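Local coordinates for replicative DNA helicase (Mycobacterium chimaera, PDB 6RIY), which is an intein of the Hedgehog/intein fold that, in its native form, probably excises itself from the helicase precursor and joins the flanking segments, at residues V51-S54 with D55-I59. Sequence-based numbering, arbitrary orientation.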
loop_
_atom_site.group_PDB
_atom_site.type_symbol
_atom_site.label_atom_id
_atom_site.label_comp_id
_atom_site.label_asym_id
_atom_site.label_seq_id
_atom_site.Cartn_x
_atom_site.Cartn_y
_atom_site.Cartn_z
ATOM N N VAL A 51 5.380 3.480 7.548
ATOM C CA VAL A 51 6.242 2.401 7.081
ATOM C C VAL A 51 7.257 2.993 6.115
ATOM O O VAL A 51 6.886 3.581 5.094
ATOM C CB VAL A 51 5.443 1.273 6.414
ATOM C CG1 VAL A 51 6.360 0.079 6.150
ATOM C CG2 VAL A 51 4.241 0.892 7.275
ATOM N N GLU A 52 8.533 2.841 6.442
ATOM C CA GLU A 52 9.637 3.385 5.660
ATOM C C GLU A 52 10.381 2.240 4.993
ATOM O O GLU A 52 10.752 1.264 5.657
ATOM C CB GLU A 52 10.578 4.191 6.557
ATOM C CG GLU A 52 11.729 4.844 5.838
ATOM C CD GLU A 52 12.664 5.561 6.789
ATOM O OE1 GLU A 52 12.981 6.738 6.523
ATOM O OE2 GLU A 52 13.076 4.950 7.804
ATOM N N PHE A 53 10.596 2.362 3.687
ATOM C CA PHE A 53 11.261 1.315 2.919
ATOM C C PHE A 53 12.677 1.729 2.561
ATOM O O PHE A 53 13.057 2.890 2.677
ATOM C CB PHE A 53 10.451 0.986 1.672
ATOM C CG PHE A 53 9.082 0.479 1.991
ATOM C CD1 PHE A 53 8.876 -0.863 2.270
ATOM C CD2 PHE A 53 8.009 1.348 2.035
ATOM C CE1 PHE A 53 7.607 -1.343 2.574
ATOM C CE2 PHE A 53 6.731 0.881 2.353
ATOM C CZ PHE A 53 6.540 -0.477 2.615
ATOM N N SER A 54 13.466 0.744 2.121
ATOM C CA SER A 54 14.873 0.988 1.836
ATOM C C SER A 54 15.094 1.854 0.602
ATOM O O SER A 54 16.219 2.325 0.400
ATOM C CB SER A 54 15.611 -0.340 1.668
ATOM O OG SER A 54 14.980 -1.131 0.678
ATOM N N ASP A 55 14.066 2.081 -0.213
ATOM C CA ASP A 55 14.192 2.909 -1.406
ATOM C C ASP A 55 13.891 4.373 -1.133
ATOM O O ASP A 55 13.983 5.194 -2.050
ATOM C CB ASP A 55 13.260 2.398 -2.505
ATOM C CG ASP A 55 11.789 2.570 -2.140
ATOM O OD1 ASP A 55 11.475 2.595 -0.928
ATOM O OD2 ASP A 55 10.953 2.675 -3.058
ATOM N N GLY A 56 13.521 4.717 0.096
ATOM C CA GLY A 56 13.128 6.066 0.439
ATOM C C GLY A 56 11.631 6.277 0.501
ATOM O O GLY A 56 11.190 7.324 0.978
ATOM N N THR A 57 10.842 5.313 0.038
ATOM C CA THR A 57 9.394 5.441 0.095
ATOM C C THR A 57 8.915 5.362 1.539
ATOM O O THR A 57 9.319 4.468 2.294
ATOM C CB THR A 57 8.726 4.338 -0.729
ATOM O OG1 THR A 57 9.122 4.451 -2.097
ATOM C CG2 THR A 57 7.186 4.441 -0.630
ATOM N N VAL A 58 8.036 6.288 1.912
ATOM C CA VAL A 58 7.377 6.288 3.210
ATOM C C VAL A 58 5.874 6.299 2.964
ATOM O O VAL A 58 5.361 7.201 2.292
ATOM C CB VAL A 58 7.796 7.494 4.063
ATOM C CG1 VAL A 58 6.910 7.607 5.297
ATOM C CG2 VAL A 58 9.268 7.372 4.449
ATOM N N ILE A 59 5.176 5.299 3.496
ATOM C CA ILE A 59 3.730 5.180 3.361
ATOM C C ILE A 59 3.119 5.129 4.754
ATOM O O ILE A 59 3.578 4.372 5.610
ATOM C CB ILE A 59 3.342 3.925 2.560
ATOM C CG1 ILE A 59 3.881 4.022 1.139
ATOM C CG2 ILE A 59 1.804 3.744 2.536
ATOM C CD1 ILE A 59 3.715 2.745 0.372
#
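V51 and I59 form an antiparallel hydrogen-bonded pair, and with them the tight hairpin of V51-S54 and D55-I59 illustrates how one aspartate can tie a beta turn to the residue leaving it. V51 N gives a nearly straight bond to I59 O (2.8 Å, 172° at the hydrogen), and I59 N returns one to V51 O. Closer to the turn, F53 N is hydrogen-bonded to T57 O. G56 N closes the type I turn on F53 O at 3.2 Å. This is a 3:5 hairpin, a type I turn with a G1 beta bulge; G56 holds the bulge position with a phi of 100°, which glycine adopts easily.

The D55 carboxylate swings alongside T57, its CG lying between backbone N and carbonyl carbon (chi1 66°). OD1 accepts T57 N from above the carboxylate plane at 3.0 Å, making an Asx turn, while OD2 takes the T57 hydroxyl OG1 on its syn side, tilted from that plane, at 2.7 Å. These two bonds limit the carboxylate's rotation.

Apolar contacts divide between the two faces. F53 CE2 meets I59 CD1 obliquely at 4.1 Å, and T57 O sits at the ring's edge, 3.4 Å from F53 CD2. On the other face E52 CG lies 3.8 Å from V58 CG2.

Strand 48-53 runs between outermost strand 58-62 and antiparallel strand 107-117, where Q110 N bonds S54 OG; W67 and V141 cover F53.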